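Local coordinates for protein alcohol dehydrogenase, zinc-containing (Thermotoga maritima, PDB 1VJ0) that is thought to act as a zinc-dependent alcohol dehydrogenase, an oxidoreductase, and carries two bound zinc ions per chain, at residues Ala18-Val22 with Leu356-Asn360; Ile49-Cys55 with Lys373-Pro378; Val54-Val59 with Ala362-Glu367; Ile104-Arg108 with Val326-Phe332; Asp171-Met175 with Leu349-Arg353. All blocks are in the same frame, centred on the assembly; numbering follows the deposited sequence.

Contact 1: Ala18-Val22 with Leu356-Asn360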
# COMPACT_ATOMS: atom_id res chain seq x y z
N ALA A 18 35.70 33.58 -3.46
CA ALA A 18 34.47 33.34 -2.73
C ALA A 18 34.62 33.85 -1.28
O ALA A 18 35.74 34.13 -0.82
CB ALA A 18 34.14 31.87 -2.75
N HIS A 19 33.50 33.96 -0.59
CA HIS A 19 33.48 34.32 0.81
C HIS A 19 32.34 33.62 1.53
O HIS A 19 31.36 33.18 0.90
CB HIS A 19 33.40 35.82 1.00
CG HIS A 19 32.12 36.43 0.49
ND1 HIS A 19 31.97 36.85 -0.80
CD2 HIS A 19 30.95 36.69 1.12
CE1 HIS A 19 30.76 37.37 -0.96
NE2 HIS A 19 30.11 37.27 0.18
N ALA A 20 32.47 33.51 2.85
CA ALA A 20 31.47 32.84 3.65
C ALA A 20 31.52 33.30 5.10
O ALA A 20 32.46 33.97 5.54
CB ALA A 20 31.67 31.30 3.52
N MET A 21 30.47 32.94 5.82
CA MET A 21 30.36 33.20 7.23
C MET A 21 30.54 31.87 7.94
O MET A 21 29.72 30.98 7.81
CB MET A 21 29.00 33.81 7.55
CG MET A 21 28.82 35.18 6.92
SD MET A 21 29.98 36.45 7.47
CE MET A 21 29.36 36.74 9.11
N VAL A 22 31.65 31.78 8.66
CA VAL A 22 32.15 30.56 9.25
C VAL A 22 31.85 30.53 10.76
O VAL A 22 32.11 31.49 11.45
CB VAL A 22 33.65 30.46 8.97
CG1 VAL A 22 34.28 29.18 9.59
CG2 VAL A 22 33.88 30.53 7.44
N LEU A 356 24.20 38.26 3.22
CA LEU A 356 24.98 37.15 3.85
C LEU A 356 25.82 37.61 5.04
O LEU A 356 25.89 36.93 6.06
CB LEU A 356 25.90 36.48 2.82
CG LEU A 356 26.92 35.48 3.33
CD1 LEU A 356 26.24 34.38 4.17
CD2 LEU A 356 27.68 34.93 2.11
N LYS A 357 26.48 38.76 4.90
CA LYS A 357 27.32 39.30 5.95
C LYS A 357 26.62 39.65 7.26
O LYS A 357 27.30 39.84 8.28
CB LYS A 357 28.13 40.50 5.44
CG LYS A 357 29.24 40.07 4.44
CD LYS A 357 29.91 41.31 3.80
CE LYS A 357 31.00 40.93 2.77
NZ LYS A 357 31.52 42.16 1.98
N GLU A 358 25.29 39.68 7.24
CA GLU A 358 24.46 39.80 8.46
C GLU A 358 23.91 38.46 8.99
O GLU A 358 22.93 38.40 9.73
CB GLU A 358 23.35 40.79 8.18
CG GLU A 358 23.92 42.21 7.96
CD GLU A 358 22.88 43.31 7.99
OE1 GLU A 358 21.67 43.02 7.90
OE2 GLU A 358 23.25 44.49 8.11
N ALA A 359 24.60 37.38 8.65
CA ALA A 359 24.18 36.06 9.11
C ALA A 359 24.00 36.00 10.65
O ALA A 359 23.13 35.27 11.16
CB ALA A 359 25.14 34.93 8.56
N ASN A 360 24.80 36.72 11.41
CA ASN A 360 24.64 36.67 12.87
C ASN A 360 23.29 37.26 13.29
O ASN A 360 22.60 36.71 14.17
CB ASN A 360 25.81 37.38 13.58
CG ASN A 360 27.07 36.57 13.51
OD1 ASN A 360 27.12 35.49 14.06
ND2 ASN A 360 28.08 37.07 12.79
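Met21 of strand 18-22 passes Lys357 with their CA atoms 6.9 Å apart, the strand lying against a turn in which Leu356 and Lys357 form a short 3-10 segment ahead of helix 359-368, and no hydrogen bond joins the two backbones. The methionine carries most of the contact. Its chain leaves the strand toward the turn and folds at chi2 (-62°) and chi3 (-72°), which lays successive atoms on successive residues of the turn. CB and CG lean on Ala359 CB, while CG sits 3.5 Å from Leu356 O and 3.9 Å from Leu356 CD1. SD runs over Lys357 CA, and the methyl CE ends 3.8 Å from Lys357 O and 3.9 Å from Asn360 ND2. The carbonyl of Leu356 that meets the methionine also accepts Ala359 N, a bond that closes the turn. Leu356 divides its branches between two strand residues: CD1 goes to Met21, and CD2 lies obliquely against the imidazole of His19, 3.8 Å from CD2 of that ring. Asn360 OD1 accepts Leu30 N, and the touch of ND2 on the methionine methyl is a van der Waals one. Lys357, at the surface, also touches Tyr32. Strand 16-22 pairs with strand 31-37 in an antiparallel hairpin. Chain start and chain end thus meet here, the arrangement of medium-chain dehydrogenases, whose catalytic GroES-like domain is completed by the C-terminal part of the chain.

Contact 2: Ile49-Cys55 with Lys373-Pro378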
# COMPACT_ATOMS: atom_id res chain seq x y z
N ILE A 49 25.70 30.74 -4.91
CA ILE A 49 24.49 30.81 -4.07
C ILE A 49 23.70 32.07 -4.40
O ILE A 49 24.27 33.16 -4.39
CB ILE A 49 24.83 30.74 -2.56
CG1 ILE A 49 25.45 29.38 -2.17
CG2 ILE A 49 23.63 31.07 -1.68
CD1 ILE A 49 24.45 28.21 -2.21
N LEU A 50 22.40 31.92 -4.68
CA LEU A 50 21.50 33.05 -4.83
C LEU A 50 20.53 33.22 -3.67
O LEU A 50 20.14 34.34 -3.36
CB LEU A 50 20.75 33.00 -6.18
CG LEU A 50 21.61 32.94 -7.43
CD1 LEU A 50 20.83 32.44 -8.66
CD2 LEU A 50 22.27 34.29 -7.65
N SER A 51 20.12 32.13 -3.05
CA SER A 51 19.27 32.16 -1.85
C SER A 51 19.76 31.12 -0.86
O SER A 51 20.00 29.97 -1.26
CB SER A 51 17.83 31.76 -2.21
OG SER A 51 17.31 32.49 -3.29
N ALA A 52 19.89 31.51 0.42
CA ALA A 52 20.19 30.61 1.51
C ALA A 52 19.20 30.76 2.63
O ALA A 52 19.12 31.84 3.27
CB ALA A 52 21.60 30.83 2.04
N GLY A 53 18.43 29.72 2.93
CA GLY A 53 17.51 29.79 4.04
C GLY A 53 18.22 29.67 5.37
O GLY A 53 19.15 28.88 5.52
N VAL A 54 17.77 30.45 6.33
CA VAL A 54 18.19 30.30 7.72
C VAL A 54 17.12 29.49 8.44
O VAL A 54 15.97 29.93 8.56
CB VAL A 54 18.44 31.67 8.37
CG1 VAL A 54 18.93 31.51 9.80
CG2 VAL A 54 19.48 32.42 7.58
N CYS A 55 17.51 28.30 8.90
CA CYS A 55 16.63 27.35 9.57
C CYS A 55 16.73 27.45 11.06
O CYS A 55 17.76 27.80 11.61
CB CYS A 55 16.98 25.92 9.16
SG CYS A 55 15.73 24.76 9.75
N LYS A 373 10.79 33.20 8.92
CA LYS A 373 11.84 32.68 8.08
C LYS A 373 12.68 33.82 7.50
O LYS A 373 12.14 34.81 6.98
CB LYS A 373 11.24 31.83 6.93
CG LYS A 373 12.23 31.06 6.18
CD LYS A 373 12.56 29.81 6.93
CE LYS A 373 13.78 29.17 6.41
NZ LYS A 373 14.12 28.13 7.39
N VAL A 374 13.99 33.68 7.62
CA VAL A 374 14.96 34.58 7.00
C VAL A 374 15.64 33.89 5.84
O VAL A 374 16.07 32.74 5.96
CB VAL A 374 16.08 34.99 7.95
CG1 VAL A 374 17.03 36.03 7.26
CG2 VAL A 374 15.50 35.56 9.26
N ILE A 375 15.78 34.64 4.76
CA ILE A 375 16.63 34.30 3.63
C ILE A 375 17.87 35.21 3.55
O ILE A 375 17.79 36.43 3.71
CB ILE A 375 15.80 34.44 2.33
CG1 ILE A 375 14.57 33.54 2.40
CG2 ILE A 375 16.65 34.09 1.09
CD1 ILE A 375 14.82 32.05 2.44
N LEU A 376 19.03 34.60 3.32
CA LEU A 376 20.27 35.37 3.15
C LEU A 376 20.61 35.43 1.68
O LEU A 376 20.40 34.47 0.92
CB LEU A 376 21.45 34.72 3.90
CG LEU A 376 21.34 34.68 5.43
CD1 LEU A 376 22.40 33.79 6.05
CD2 LEU A 376 21.40 36.10 6.00
N TYR A 377 21.15 36.56 1.28
CA TYR A 377 21.63 36.68 -0.07
C TYR A 377 23.07 37.21 -0.09
O TYR A 377 23.40 38.20 0.58
CB TYR A 377 20.69 37.53 -0.92
CG TYR A 377 20.50 38.89 -0.41
CD1 TYR A 377 21.40 39.91 -0.72
CD2 TYR A 377 19.40 39.21 0.39
CE1 TYR A 377 21.22 41.20 -0.24
CE2 TYR A 377 19.21 40.48 0.87
CZ TYR A 377 20.11 41.47 0.55
OH TYR A 377 19.87 42.73 1.04
N PRO A 378 23.93 36.52 -0.83
CA PRO A 378 25.26 37.04 -1.07
C PRO A 378 25.20 38.34 -1.89
O PRO A 378 24.22 38.60 -2.59
CB PRO A 378 25.94 35.91 -1.84
CG PRO A 378 25.06 34.69 -1.62
CD PRO A 378 23.72 35.22 -1.50
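Ala52 and Leu376 form a hydrogen-bonded antiparallel pair, with Leu376 N 2.8 Å from Ala52 O at a nearly straight 175° and Ala52 N giving the return bond to Leu376 O. Beyond them Val54 N donates to Val374 O, and Val54 CG2 fits against Leu376 CD1 at 3.6 Å. At the other end Pro378 turns CG onto Ile49 O. Lys373 closes the end beside Val54 and Cys55. Its CB rests on Leu349 O. From there CG sets off anti to the backbone N (chi1 -169°), and a bend at chi2 (81°) swings the rest of the chain across to Val54. CD comes within 3.8 Å of Val54 O and CE within 3.2 Å. NZ then donates to that oxygen at 2.8 Å from above the carbonyl plane, and it also lies 3.4 Å from Cys55 CA. The same ammonium forms a salt bridge with Glu78 OE1. Cys55 and Glu78 bind one zinc ion together with His77 and Cys178, so Lys373 is a second-shell residue: it ties the backbone just before one ligand to the carboxylate of another, and its positive charge probably offsets part of the negative charge gathered round the metal.

Contact 3: Val54-Val59 with Ala362-Glu367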
# COMPACT_ATOMS: atom_id res chain seq x y z
N VAL A 54 17.77 30.45 6.33
CA VAL A 54 18.19 30.30 7.72
C VAL A 54 17.12 29.49 8.44
O VAL A 54 15.97 29.93 8.56
CB VAL A 54 18.44 31.67 8.37
CG1 VAL A 54 18.93 31.51 9.80
CG2 VAL A 54 19.48 32.42 7.58
N CYS A 55 17.51 28.30 8.90
CA CYS A 55 16.63 27.35 9.57
C CYS A 55 16.73 27.45 11.06
O CYS A 55 17.76 27.80 11.61
CB CYS A 55 16.98 25.92 9.16
SG CYS A 55 15.73 24.76 9.75
N GLY A 56 15.65 27.13 11.75
CA GLY A 56 15.69 27.21 13.21
C GLY A 56 16.71 26.27 13.82
O GLY A 56 17.28 26.54 14.88
N SER A 57 16.97 25.16 13.14
CA SER A 57 18.02 24.24 13.59
C SER A 57 19.46 24.82 13.48
O SER A 57 20.40 24.33 14.13
CB SER A 57 17.90 22.91 12.83
OG SER A 57 18.14 23.13 11.44
N ASP A 58 19.64 25.86 12.65
CA ASP A 58 20.93 26.54 12.54
C ASP A 58 21.28 27.19 13.89
O ASP A 58 22.44 27.21 14.28
CB ASP A 58 20.92 27.57 11.40
CG ASP A 58 20.76 26.95 10.04
OD1 ASP A 58 21.03 25.73 9.90
OD2 ASP A 58 20.45 27.62 9.02
N VAL A 59 20.26 27.68 14.60
CA VAL A 59 20.45 28.27 15.90
C VAL A 59 21.01 27.27 16.89
O VAL A 59 21.97 27.55 17.59
CB VAL A 59 19.12 28.87 16.45
CG1 VAL A 59 19.28 29.29 17.89
CG2 VAL A 59 18.68 30.05 15.57
N ALA A 362 20.58 37.42 11.31
CA ALA A 362 19.61 36.42 10.89
C ALA A 362 19.34 35.38 11.96
O ALA A 362 18.20 35.08 12.24
CB ALA A 362 20.06 35.72 9.62
N LEU A 363 20.38 34.76 12.50
CA LEU A 363 20.22 33.77 13.58
C LEU A 363 19.55 34.40 14.81
O LEU A 363 18.71 33.81 15.44
CB LEU A 363 21.57 33.19 13.96
CG LEU A 363 22.23 32.31 12.89
CD1 LEU A 363 23.73 32.09 13.15
CD2 LEU A 363 21.56 30.97 12.80
N GLU A 364 19.95 35.61 15.15
CA GLU A 364 19.32 36.32 16.26
C GLU A 364 17.80 36.45 16.04
O GLU A 364 17.00 36.14 16.94
CB GLU A 364 20.00 37.67 16.42
CG GLU A 364 19.39 38.56 17.48
CD GLU A 364 19.79 40.01 17.28
OE1 GLU A 364 21.00 40.30 17.46
OE2 GLU A 364 18.88 40.83 16.90
N LEU A 365 17.40 36.85 14.83
CA LEU A 365 15.99 37.01 14.48
C LEU A 365 15.24 35.69 14.55
O LEU A 365 14.08 35.63 14.92
CB LEU A 365 15.84 37.59 13.05
CG LEU A 365 16.27 39.04 12.82
CD1 LEU A 365 16.33 39.43 11.38
CD2 LEU A 365 15.32 39.93 13.56
N MET A 366 15.88 34.62 14.12
CA MET A 366 15.24 33.32 14.13
C MET A 366 15.15 32.82 15.56
O MET A 366 14.17 32.20 15.94
CB MET A 366 15.98 32.31 13.27
CG MET A 366 15.91 32.57 11.78
SD MET A 366 14.21 32.42 11.20
CE MET A 366 13.95 30.68 11.35
N GLU A 367 16.16 33.10 16.37
CA GLU A 367 16.14 32.67 17.77
C GLU A 367 15.12 33.46 18.61
O GLU A 367 14.42 32.89 19.42
CB GLU A 367 17.51 32.83 18.41
CG GLU A 367 17.60 32.23 19.80
CD GLU A 367 18.99 32.36 20.39
OE1 GLU A 367 19.59 33.45 20.24
OE2 GLU A 367 19.47 31.37 21.00
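Val54 and Met366 lie alongside each other, pointing opposite ways, at the tight end of this contact, with Val54 CG1 3.8 Å from Met366 CG. The same CG1 meets Leu363 CD2, while CG2 reaches Ala362 CB at 3.9 Å, so both valine branches press on helix 359-368. Met366 is bent at chi2 (-64°) and chi3 (-70°), which curls its methyl beneath the start of helix 56-62: CE is 3.5 Å from Val54 O and 4.0 Å from Gly56 N. Leu363 CD2 wedges against Asp58 CB at 3.7 Å. Shortening Met366 to an alanine is likely to open a gap beside Gly56 and Val54 O, with Val54 CG1 keeping only Leu363 of these two neighbours. Toward solvent the partner changes: Val59 is still buried, but Glu367, which it meets, is exposed. Val59 CG2 rests on the Leu363 carbonyl, and CG1 lies across the extended chain of Glu367, 3.7 Å from OE2. That carboxylate's stronger tie is a salt bridge to Arg63. Helix 56-62 begins with a capping box in which Cys55 N donates to Asp58 OD2 at 3.0 Å from above the carboxylate plane, and Ser57 N gives a weak bond to Cys55 SG. Asp58 OD2 also bonds Tyr149 OH. Cys55 SG binds zinc, so the cap and the apolar packing behind it probably help to hold the backbone that presents a metal ligand.

Contact 4: Ile104-Arg108 with Val326-Phe332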
# COMPACT_ATOMS: atom_id res chain seq x y z
N ILE A 104 19.52 26.04 -10.33
CA ILE A 104 19.27 24.76 -9.71
C ILE A 104 18.88 24.84 -8.26
O ILE A 104 19.18 25.82 -7.55
CB ILE A 104 20.53 23.83 -9.86
CG1 ILE A 104 21.74 24.37 -9.08
CG2 ILE A 104 20.83 23.64 -11.31
CD1 ILE A 104 22.88 23.31 -8.91
N VAL A 105 18.19 23.80 -7.82
CA VAL A 105 18.09 23.48 -6.43
C VAL A 105 18.54 22.01 -6.27
O VAL A 105 18.72 21.29 -7.25
CB VAL A 105 16.67 23.69 -5.85
CG1 VAL A 105 16.33 25.13 -5.88
CG2 VAL A 105 15.61 22.88 -6.64
N TRP A 106 18.78 21.61 -5.02
CA TRP A 106 19.35 20.32 -4.77
C TRP A 106 18.95 19.78 -3.43
O TRP A 106 18.59 20.51 -2.48
CB TRP A 106 20.90 20.35 -4.87
CG TRP A 106 21.55 21.32 -3.92
CD1 TRP A 106 22.03 21.03 -2.67
CD2 TRP A 106 21.82 22.72 -4.12
NE1 TRP A 106 22.55 22.15 -2.09
CE2 TRP A 106 22.43 23.21 -2.95
CE3 TRP A 106 21.59 23.61 -5.17
CZ2 TRP A 106 22.82 24.54 -2.80
CZ3 TRP A 106 21.96 24.94 -5.02
CH2 TRP A 106 22.57 25.39 -3.83
N ASN A 107 19.02 18.46 -3.33
CA ASN A 107 18.79 17.79 -2.04
C ASN A 107 20.05 18.00 -1.16
O ASN A 107 21.18 17.67 -1.54
CB ASN A 107 18.50 16.27 -2.29
CG ASN A 107 18.14 15.48 -1.03
OD1 ASN A 107 18.28 15.97 0.11
ND2 ASN A 107 17.65 14.25 -1.24
N ARG A 108 19.84 18.51 0.05
CA ARG A 108 20.95 18.77 0.99
C ARG A 108 21.70 17.52 1.42
O ARG A 108 22.87 17.59 1.79
CB ARG A 108 20.38 19.48 2.23
CG ARG A 108 19.47 18.66 3.12
CD ARG A 108 19.13 19.43 4.38
NE ARG A 108 18.32 18.66 5.29
CZ ARG A 108 17.02 18.45 5.13
NH1 ARG A 108 16.39 18.97 4.13
NH2 ARG A 108 16.33 17.71 5.99
N VAL A 326 13.56 13.46 8.51
CA VAL A 326 14.04 14.18 7.33
C VAL A 326 13.26 13.80 6.04
O VAL A 326 12.01 13.77 6.07
CB VAL A 326 15.62 14.18 7.22
CG1 VAL A 326 16.22 14.73 8.53
CG2 VAL A 326 16.16 12.85 6.91
N SER A 327 13.94 13.65 4.92
CA SER A 327 13.30 13.40 3.65
C SER A 327 14.35 12.89 2.72
O SER A 327 15.55 12.99 3.01
CB SER A 327 12.72 14.69 3.10
OG SER A 327 13.72 15.68 3.10
N ASP A 328 13.91 12.36 1.59
CA ASP A 328 14.81 11.88 0.57
C ASP A 328 14.53 12.57 -0.77
O ASP A 328 13.75 13.50 -0.85
CB ASP A 328 14.77 10.34 0.49
CG ASP A 328 13.47 9.79 0.01
OD1 ASP A 328 12.71 10.45 -0.74
OD2 ASP A 328 13.14 8.65 0.33
N THR A 329 15.22 12.12 -1.81
CA THR A 329 15.08 12.72 -3.12
C THR A 329 13.69 12.59 -3.73
O THR A 329 13.29 13.47 -4.43
CB THR A 329 16.12 12.15 -4.05
OG1 THR A 329 17.42 12.56 -3.59
CG2 THR A 329 15.98 12.69 -5.46
N SER A 330 12.94 11.52 -3.45
CA SER A 330 11.57 11.43 -3.91
C SER A 330 10.72 12.52 -3.25
O SER A 330 9.90 13.17 -3.90
CB SER A 330 10.96 10.03 -3.71
OG SER A 330 10.66 9.77 -2.31
N HIS A 331 10.92 12.78 -1.97
CA HIS A 331 10.18 13.81 -1.31
C HIS A 331 10.56 15.20 -1.84
O HIS A 331 9.69 16.08 -1.98
CB HIS A 331 10.40 13.77 0.20
CG HIS A 331 10.09 12.46 0.82
ND1 HIS A 331 10.99 11.80 1.63
CD2 HIS A 331 8.99 11.65 0.73
CE1 HIS A 331 10.44 10.66 2.05
NE2 HIS A 331 9.24 10.54 1.51
N PHE A 332 11.86 15.38 -2.07
CA PHE A 332 12.43 16.60 -2.67
C PHE A 332 11.71 17.02 -3.99
O PHE A 332 11.19 18.13 -4.14
CB PHE A 332 13.97 16.36 -2.84
CG PHE A 332 14.66 17.34 -3.76
CD1 PHE A 332 14.76 18.68 -3.46
CD2 PHE A 332 15.20 16.90 -4.93
CE1 PHE A 332 15.43 19.56 -4.35
CE2 PHE A 332 15.85 17.78 -5.82
CZ PHE A 332 15.95 19.09 -5.51
O HOH W 1 17.58 15.01 2.63
O HOH W 2 13.62 17.57 4.96
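Val105 sets CG2 against the Phe332 ring, 4.0 Å from CZ, where strand 103-106 of the catalytic-domain sheet meets the capped start of helix 329-340, which follows the last strand of the Rossmann-type sheet. Val105 O lies at the edge of that ring. Trp106 turns its CB away, and its backbone makes the touch, with C 3.6 Å from Phe332 CE1. Asn107 N sits over one ring face, 3.8 Å above the plane and offset toward the rim. The asparagine reaches the helix because CG extends opposite its backbone N (chi1 -175°), and ND2 donates in the amide plane to Thr329 OG1 at 2.9 Å. Thr329 OG1 also bonds Asp160. Asn107 OD1 accepts a hydrogen bond from a water that also donates to Ser327 O, and another from Gly109 N. The helix start is a capping box: Asp328 OD1 accepts His331 N and Ser330 OG, and His331 ND1 accepts Asp328 N. Asp328 OD2 forms a salt bridge to Lys122 of the second subunit. Arg108 comes last, its chain extended to NE, the nearest atoms of its side chain and the zinc ion bound by Cys55 about 6 Å apart. NE is hydrogen-bonded to an unidentified ligand, probably from the crystallisation liquor. NH2 rests 3.8 Å from Val326 CB and donates to a second water at 2.9 Å. That water is hydrogen-bonded to Ser327 OG at 2.7 Å.

Contact 5: Asp171-Met175 with Leu349-Arg353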
# COMPACT_ATOMS: atom_id res chain seq x y z
N ASP A 171 13.95 31.91 -3.57
CA ASP A 171 13.81 32.10 -2.14
C ASP A 171 12.84 31.11 -1.54
O ASP A 171 13.14 30.53 -0.51
CB ASP A 171 13.33 33.51 -1.86
CG ASP A 171 14.44 34.55 -1.96
OD1 ASP A 171 15.63 34.18 -2.09
OD2 ASP A 171 14.18 35.76 -1.89
N VAL A 172 11.67 30.93 -2.16
CA VAL A 172 10.68 29.98 -1.66
C VAL A 172 11.23 28.56 -1.79
O VAL A 172 11.02 27.73 -0.90
CB VAL A 172 9.33 30.12 -2.39
CG1 VAL A 172 8.38 28.96 -2.05
CG2 VAL A 172 8.69 31.45 -2.03
N LEU A 173 11.88 28.25 -2.91
CA LEU A 173 12.45 26.92 -3.07
C LEU A 173 13.51 26.59 -2.02
O LEU A 173 13.52 25.50 -1.46
CB LEU A 173 13.06 26.72 -4.47
CG LEU A 173 12.00 26.63 -5.56
CD1 LEU A 173 12.68 26.56 -6.92
CD2 LEU A 173 11.10 25.42 -5.32
N ALA A 174 14.40 27.52 -1.76
CA ALA A 174 15.42 27.29 -0.72
C ALA A 174 14.79 26.90 0.63
O ALA A 174 15.13 25.84 1.23
CB ALA A 174 16.33 28.49 -0.57
N MET A 175 13.83 27.68 1.07
CA MET A 175 13.12 27.37 2.33
C MET A 175 12.41 26.00 2.29
O MET A 175 12.42 25.24 3.26
CB MET A 175 12.14 28.49 2.64
CG MET A 175 10.98 28.02 3.47
SD MET A 175 9.83 29.31 3.72
CE MET A 175 9.19 29.63 2.09
N LEU A 349 5.66 33.31 4.02
CA LEU A 349 6.41 32.82 5.14
C LEU A 349 7.75 33.56 5.31
O LEU A 349 8.29 33.59 6.41
CB LEU A 349 6.68 31.34 4.95
CG LEU A 349 5.59 30.35 5.33
CD1 LEU A 349 4.32 30.56 4.55
CD2 LEU A 349 6.09 28.93 5.09
N ILE A 350 8.26 34.18 4.24
CA ILE A 350 9.56 34.87 4.31
C ILE A 350 9.35 36.25 4.87
O ILE A 350 8.75 37.08 4.23
CB ILE A 350 10.27 34.91 2.94
CG1 ILE A 350 10.53 33.48 2.49
CG2 ILE A 350 11.60 35.73 3.06
CD1 ILE A 350 10.77 33.31 1.02
N THR A 351 9.77 36.45 6.10
CA THR A 351 9.54 37.72 6.76
C THR A 351 10.71 38.65 6.68
O THR A 351 10.53 39.86 6.86
CB THR A 351 9.18 37.54 8.24
OG1 THR A 351 10.11 36.66 8.87
CG2 THR A 351 7.81 36.90 8.39
N HIS A 352 11.90 38.10 6.42
CA HIS A 352 13.12 38.92 6.44
C HIS A 352 14.07 38.42 5.36
O HIS A 352 14.24 37.22 5.19
CB HIS A 352 13.81 38.77 7.77
CG HIS A 352 13.04 39.34 8.93
ND1 HIS A 352 12.00 38.68 9.54
CD2 HIS A 352 13.15 40.54 9.56
CE1 HIS A 352 11.51 39.44 10.51
NE2 HIS A 352 12.21 40.56 10.56
N ARG A 353 14.69 39.34 4.65
CA ARG A 353 15.78 39.02 3.72
C ARG A 353 16.97 39.86 4.09
O ARG A 353 16.86 41.08 4.12
CB ARG A 353 15.40 39.33 2.29
CG ARG A 353 14.22 38.54 1.80
CD ARG A 353 14.27 38.08 0.35
NE ARG A 353 14.91 39.07 -0.51
CZ ARG A 353 15.96 38.87 -1.33
NH1 ARG A 353 16.53 37.68 -1.44
NH2 ARG A 353 16.44 39.90 -2.04
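Asp171 OD2 and Arg353 NH1 form a salt bridge at 3.1 Å, while the other oxygen of the same carboxylate, OD1, is hydrogen-bonded to Ser51 OG. The bridge links the first turns of helix 170-188 to strand 352-355, which runs parallel to strand 374-377 in the sheet of the catalytic GroES-like domain. The two side chains meet at about a right angle, the carboxylate and guanidinium planes are 37° apart, and the acceptor approaches the guanidinium obliquely. Arg353 is bent at chi2 and chi3 (-36°), which brings its CD close to OD2 as well, at 3.2 Å. Were Asp171 an alanine, the Arg353 charge and the Ser51 hydroxyl would probably both lose this partner, and the arginine chain would be freer to turn at the surface. Beneath the charged pair the contact is apolar. Ile350 points toward the helix and lays CD1 on Asp171 CB at 3.9 Å and on Val172 CG2 at 4.1 Å. One turn further along, Met175 crosses Leu349 at about a right angle. Met175 lies close to the zinc ligand Glu78 and also packs on Phe210, as Leu349 does, so helix 170-188, the 349-350 loop and helix 206-217 meet here. A bend at chi3 (66°) turns the Met175 methyl onto Ile350, with CE 4.1 Å from CG1, while SD stands 3.9 Å from Leu349 CB.

Four of the contacts tie residues 349-378 to the catalytic part of the chain. Contacts 2 and 5 lie closest, their centres 7 Å apart, since strands 374-377 and 352-355 are neighbours in one mixed sheet. Contacts 1 and 3 share helix 359-368, which packs on strand 374-377, and contact 3 shares Val54 and Cys55 with contact 2. Contact 4, its centre about 24 Å from that of contact 1, reaches the same sheet through strand 103-106 and touches contact 5 where Val105 meets Leu173. The first segments follow the contact numbers; the second come in the order 4, 5, 1, 3, 2. After the Rossmann-type domain the chain returns to complete the zinc-bearing one, as in other medium-chain dehydrogenases.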